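Local coordinates for fatty acid synthase 1, isoform A (PDB 6FN6), which probably takes part in building long-chain saturated fatty acids from acetyl-CoA and malonyl-CoA with NADPH, this piece carrying the dehydratase, enoylreductase and ketoreductase modifying region, at residues I294-S299 / T552-K557; G498-I503 / L540-L545. All blocks are in the same frame, centred on the assembly; numbering follows the deposited sequence.

Contact 1: I294-S299 / T552-K557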
loop_
_atom_site.group_PDB
_atom_site.type_symbol
_atom_site.label_atom_id
_atom_site.label_comp_id
_atom_site.label_asym_id
_atom_site.label_seq_id
_atom_site.Cartn_x
_atom_site.Cartn_y
_atom_site.Cartn_z
ATOM N N ILE A 294 67.032 21.720 -22.449
ATOM C CA ILE A 294 67.898 20.562 -22.259
ATOM C C ILE A 294 67.303 19.348 -22.964
ATOM O O ILE A 294 68.004 18.636 -23.682
ATOM C CB ILE A 294 68.120 20.278 -20.761
ATOM C CG1 ILE A 294 68.826 21.459 -20.098
ATOM C CG2 ILE A 294 68.936 19.005 -20.564
ATOM C CD1 ILE A 294 68.801 21.420 -18.587
ATOM N N ILE A 295 66.014 19.108 -22.752
ATOM C CA ILE A 295 65.332 17.991 -23.394
ATOM C C ILE A 295 65.436 18.161 -24.904
ATOM O O ILE A 295 65.748 17.216 -25.630
ATOM C CB ILE A 295 63.854 17.889 -22.931
ATOM C CG1 ILE A 295 63.790 17.504 -21.452
ATOM C CG2 ILE A 295 63.084 16.871 -23.774
ATOM C CD1 ILE A 295 62.412 17.626 -20.833
ATOM N N GLU A 296 65.174 19.378 -25.365
ATOM C CA GLU A 296 65.220 19.701 -26.785
ATOM C C GLU A 296 66.587 19.383 -27.390
ATOM O O GLU A 296 66.686 19.056 -28.571
ATOM C CB GLU A 296 64.873 21.179 -26.992
ATOM C CG GLU A 296 64.525 21.559 -28.422
ATOM C CD GLU A 296 63.902 22.944 -28.520
ATOM O OE1 GLU A 296 62.788 23.062 -29.078
ATOM O OE2 GLU A 296 64.535 23.918 -28.055
ATOM N N ASN A 297 67.636 19.477 -26.575
ATOM C CA ASN A 297 69.003 19.299 -27.055
ATOM C C ASN A 297 69.690 18.081 -26.441
ATOM O O ASN A 297 70.886 18.113 -26.153
ATOM C CB ASN A 297 69.829 20.555 -26.762
ATOM C CG ASN A 297 69.439 21.725 -27.641
ATOM O OD1 ASN A 297 69.840 21.801 -28.803
ATOM N ND2 ASN A 297 68.647 22.642 -27.093
ATOM N N SER A 298 68.933 17.007 -26.244
ATOM C CA SER A 298 69.498 15.754 -25.754
ATOM C C SER A 298 69.334 14.657 -26.798
ATOM O O SER A 298 69.384 13.469 -26.476
ATOM C CB SER A 298 68.839 15.336 -24.439
ATOM O OG SER A 298 67.480 14.993 -24.639
ATOM N N SER A 299 69.146 15.060 -28.052
ATOM C CA SER A 299 68.916 14.114 -29.134
ATOM C C SER A 299 67.709 13.246 -28.776
ATOM O O SER A 299 66.718 13.756 -28.251
ATOM C CB SER A 299 70.169 13.265 -29.383
ATOM O OG SER A 299 70.536 12.524 -28.231
ATOM N N THR A 552 63.944 30.740 -28.507
ATOM C CA THR A 552 63.211 29.523 -28.821
ATOM C C THR A 552 61.735 29.717 -28.508
ATOM O O THR A 552 61.354 30.690 -27.854
ATOM C CB THR A 552 63.734 28.323 -28.014
ATOM O OG1 THR A 552 63.543 28.568 -26.616
ATOM C CG2 THR A 552 65.210 28.099 -28.282
ATOM N N PHE A 553 60.906 28.799 -28.992
ATOM C CA PHE A 553 59.494 28.777 -28.627
ATOM C C PHE A 553 59.271 27.759 -27.518
ATOM O O PHE A 553 59.447 26.559 -27.720
ATOM C CB PHE A 553 58.621 28.454 -29.836
ATOM C CG PHE A 553 58.400 29.623 -30.743
ATOM C CD1 PHE A 553 57.517 30.626 -30.392
ATOM C CD2 PHE A 553 59.081 29.723 -31.944
ATOM C CE1 PHE A 553 57.310 31.709 -31.222
ATOM C CE2 PHE A 553 58.881 30.805 -32.781
ATOM C CZ PHE A 553 57.994 31.800 -32.418
ATOM N N ARG A 554 58.897 28.249 -26.342
ATOM C CA ARG A 554 58.697 27.390 -25.181
ATOM C C ARG A 554 57.235 27.410 -24.733
ATOM O O ARG A 554 56.534 28.407 -24.910
ATOM C CB ARG A 554 59.610 27.828 -24.035
ATOM C CG ARG A 554 61.093 27.854 -24.389
ATOM C CD ARG A 554 61.780 26.519 -24.118
ATOM N NE ARG A 554 61.254 25.420 -24.928
ATOM C CZ ARG A 554 61.767 25.018 -26.090
ATOM N NH1 ARG A 554 62.827 25.622 -26.615
ATOM N NH2 ARG A 554 61.212 24.001 -26.736
ATOM N N HIS A 555 56.778 26.299 -24.166
ATOM C CA HIS A 555 55.398 26.185 -23.702
ATOM C C HIS A 555 55.311 26.362 -22.189
ATOM O O HIS A 555 55.969 25.649 -21.433
ATOM C CB HIS A 555 54.798 24.838 -24.114
ATOM C CG HIS A 555 55.645 23.659 -23.750
ATOM N ND1 HIS A 555 55.824 23.242 -22.449
ATOM C CD2 HIS A 555 56.351 22.799 -24.520
ATOM C CE1 HIS A 555 56.610 22.180 -22.433
ATOM N NE2 HIS A 555 56.943 21.891 -23.678
ATOM N N LEU A 556 54.500 27.325 -21.762
ATOM C CA LEU A 556 54.364 27.658 -20.347
ATOM C C LEU A 556 53.031 27.174 -19.771
ATOM O O LEU A 556 51.983 27.292 -20.409
ATOM C CB LEU A 556 54.496 29.167 -20.153
ATOM C CG LEU A 556 55.916 29.719 -19.990
ATOM C CD1 LEU A 556 56.839 29.233 -21.096
ATOM C CD2 LEU A 556 55.884 31.238 -19.965
ATOM N N LYS A 557 53.087 26.637 -18.555
ATOM C CA LYS A 557 51.897 26.154 -17.858
ATOM C C LYS A 557 50.989 27.318 -17.468
ATOM O O LYS A 557 51.446 28.291 -16.868
ATOM C CB LYS A 557 52.284 25.362 -16.604
ATOM C CG LYS A 557 52.951 24.015 -16.866
ATOM C CD LYS A 557 53.631 23.490 -15.602
ATOM C CE LYS A 557 54.479 22.248 -15.856
ATOM N NZ LYS A 557 55.493 22.448 -16.925
#
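A largely buried salt bridge between Glu296 and Arg554 ties the last turn of helix 279-296 to strand 549-557 of the pseudo-KR domain. The helix packs on strand 402-409 through Ile294, in what is probably the non-catalytic pseudo-methyltransferase domain of the animal synthases, so the pair probably bridges two domains. The backbones stay well apart, with Glu296 CA 10.2 Å from Arg554 CA, and the two side chains span that distance. On Glu296, CG stands opposite the backbone N (chi1 -165°), and the extended chain beyond it carries the carboxylate toward the strand. Arg554 arrives folded, bent at its second and third torsions, and grips the carboxylate end-on. NH1 gives a hydrogen bond to Glu296 OE2 at 2.8 Å, the more bent of the two, with the oxygen tilted from the guanidinium plane. Thr552, two residues back on the strand, adds a methyl contact, its CG2 lying 4.2 Å from Glu296 OE2. The guanidinium has a second holder one helical turn earlier, since NE bonds to Gln292 OE1; farther back, Asp288 pairs with Lys557. With an alanine here, NH1 and NH2 would both lose their carboxylate acceptors, and the guanidinium charge would probably be left buried without its mate. The flat groups are steeply turned, their planes 76° apart, and each nitrogen meets its oxygen from above the carboxylate plane. The straighter bond runs from Arg554 NH2 to Glu296 OE1, 3.0 Å long at 165°, with OE1 in the guanidinium plane.

Contact 2: G498-I503 / L540-L545; sequences GLMTCI and LISNVL
A trans first torsion (chi1 -171°) sends the Met500 chain off helix 496-504 toward the loop that leads into strand 542-546, and a turn at chi2 (68°) then lays its sulfur against Ile541 and Ser542. This is helix-on-sheet packing inside the Rossmann-like pseudo-KR domain. SD sits 3.3 Å from Ile541 O, a backbone oxygen, and 3.7 Å from Ser542 CB, so the thioether rests on a carbonyl oxygen and the serine CB just where the strand begins. Beyond the sulfur, the methyl CE meets the tip of the isoleucine, 4.1 Å from Ile541 CD1, and the two side chains run about perpendicular to one another. Leu514 of the neighbouring strand 512-517 also touches Met500, whereas Leu499 and Cys502 on the same helix pack on helix 1072-1090 of the KR domain. The helix is therefore lodged between the pseudo-KR strands and the catalytic reductase. On the strand side, the entry into the strand is braced from within: Asn543 ND2 reaches back to Leu540 O at 2.8 Å, arriving from above the carbonyl plane.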
loop_
_atom_site.group_PDB
_atom_site.type_symbol
_atom_site.label_atom_id
_atom_site.label_comp_id
_atom_site.label_asym_id
_atom_site.label_seq_id
_atom_site.Cartn_x
_atom_site.Cartn_y
_atom_site.Cartn_z
ATOM N N GLY A 498 56.497 23.653 -35.264
ATOM C CA GLY A 498 56.126 22.509 -36.075
ATOM C C GLY A 498 57.279 21.996 -36.913
ATOM O O GLY A 498 57.530 20.791 -36.971
ATOM N N LEU A 499 57.989 22.919 -37.552
ATOM C CA LEU A 499 59.105 22.565 -38.420
ATOM C C LEU A 499 60.212 21.870 -37.633
ATOM O O LEU A 499 60.844 20.939 -38.128
ATOM C CB LEU A 499 59.651 23.808 -39.118
ATOM C CG LEU A 499 60.768 23.568 -40.140
ATOM C CD1 LEU A 499 60.289 22.641 -41.251
ATOM C CD2 LEU A 499 61.282 24.881 -40.716
ATOM N N MET A 500 60.445 22.325 -36.406
ATOM C CA MET A 500 61.463 21.717 -35.560
ATOM C C MET A 500 61.119 20.256 -35.291
ATOM O O MET A 500 61.962 19.371 -35.441
ATOM C CB MET A 500 61.593 22.472 -34.237
ATOM C CG MET A 500 62.775 22.032 -33.378
ATOM S SD MET A 500 64.377 22.457 -34.096
ATOM C CE MET A 500 64.848 20.936 -34.918
ATOM N N THR A 501 59.874 20.013 -34.891
ATOM C CA THR A 501 59.397 18.664 -34.600
ATOM C C THR A 501 59.533 17.781 -35.831
ATOM O O THR A 501 59.917 16.617 -35.732
ATOM C CB THR A 501 57.924 18.672 -34.131
ATOM O OG1 THR A 501 57.782 19.551 -33.010
ATOM C CG2 THR A 501 57.467 17.272 -33.733
ATOM N N CYS A 502 59.220 18.347 -36.992
ATOM C CA CYS A 502 59.295 17.614 -38.248
ATOM C C CYS A 502 60.723 17.138 -38.525
ATOM O O CYS A 502 60.927 16.044 -39.048
ATOM C CB CYS A 502 58.791 18.486 -39.397
ATOM S SG CYS A 502 58.835 17.677 -41.005
ATOM N N ILE A 503 61.706 17.963 -38.172
ATOM C CA ILE A 503 63.111 17.632 -38.389
ATOM C C ILE A 503 63.575 16.590 -37.376
ATOM O O ILE A 503 64.225 15.609 -37.737
ATOM C CB ILE A 503 64.000 18.891 -38.317
ATOM C CG1 ILE A 503 63.647 19.863 -39.446
ATOM C CG2 ILE A 503 65.479 18.515 -38.387
ATOM C CD1 ILE A 503 64.250 21.245 -39.276
ATOM N N LEU A 540 72.579 24.615 -30.384
ATOM C CA LEU A 540 71.169 24.360 -30.102
ATOM C C LEU A 540 70.472 23.920 -31.383
ATOM O O LEU A 540 70.754 24.450 -32.457
ATOM C CB LEU A 540 70.493 25.610 -29.537
ATOM C CG LEU A 540 71.133 26.246 -28.298
ATOM C CD1 LEU A 540 70.365 27.493 -27.898
ATOM C CD2 LEU A 540 71.199 25.259 -27.137
ATOM N N ILE A 541 69.561 22.957 -31.281
ATOM C CA ILE A 541 68.890 22.449 -32.472
ATOM C C ILE A 541 67.852 23.456 -32.955
ATOM O O ILE A 541 67.520 23.490 -34.140
ATOM C CB ILE A 541 68.250 21.066 -32.225
ATOM C CG1 ILE A 541 67.132 21.136 -31.184
ATOM C CG2 ILE A 541 69.308 20.069 -31.775
ATOM C CD1 ILE A 541 66.219 19.926 -31.220
ATOM N N SER A 542 67.346 24.275 -32.038
ATOM C CA SER A 542 66.354 25.288 -32.379
ATOM C C SER A 542 66.882 26.703 -32.145
ATOM O O SER A 542 67.210 27.075 -31.020
ATOM C CB SER A 542 65.078 25.069 -31.565
ATOM O OG SER A 542 64.109 26.054 -31.875
ATOM N N ASN A 543 66.947 27.485 -33.220
ATOM C CA ASN A 543 67.432 28.862 -33.161
ATOM C C ASN A 543 66.479 29.803 -33.889
ATOM O O ASN A 543 66.368 29.761 -35.113
ATOM C CB ASN A 543 68.832 28.967 -33.773
ATOM C CG ASN A 543 69.827 28.042 -33.110
ATOM O OD1 ASN A 543 70.475 28.408 -32.128
ATOM N ND2 ASN A 543 69.953 26.830 -33.644
ATOM N N VAL A 544 65.785 30.642 -33.129
ATOM C CA VAL A 544 64.779 31.535 -33.690
ATOM C C VAL A 544 65.196 32.990 -33.507
ATOM O O VAL A 544 65.448 33.433 -32.387
ATOM C CB VAL A 544 63.401 31.283 -33.054
ATOM C CG1 VAL A 544 62.338 32.142 -33.728
ATOM C CG2 VAL A 544 63.039 29.805 -33.127
ATOM N N LEU A 545 65.270 33.731 -34.609
ATOM C CA LEU A 545 65.614 35.149 -34.554
ATOM C C LEU A 545 64.369 36.014 -34.710
ATOM O O LEU A 545 63.729 36.014 -35.761
ATOM C CB LEU A 545 66.637 35.496 -35.641
ATOM C CG LEU A 545 67.219 36.915 -35.617
ATOM C CD1 LEU A 545 67.906 37.216 -34.296
ATOM C CD2 LEU A 545 68.195 37.108 -36.764
#

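How the contacts relate
Following the chain from the N terminus, helix 279-296 comes first and meets its partner only much later: contact 1 closes a loop of 252 residues, through the probable pseudo-methyltransferase domain and most of the pseudo-KR domain. Contact 2 is nested inside that loop and closes a much shorter one of 36 residues, between helix 496-504 and the start of strand 542-546. That strand leads directly into strand 549-557, its antiparallel neighbour in the sheet, so the two contacts engage adjacent strands, contact 1 the later and contact 2 the earlier. Their centres lie 10 Å apart, and they meet where Asn297 OD1, just past the end of the helix, probably accepts a hydrogen bond from Ile541 N at 2.7 Å.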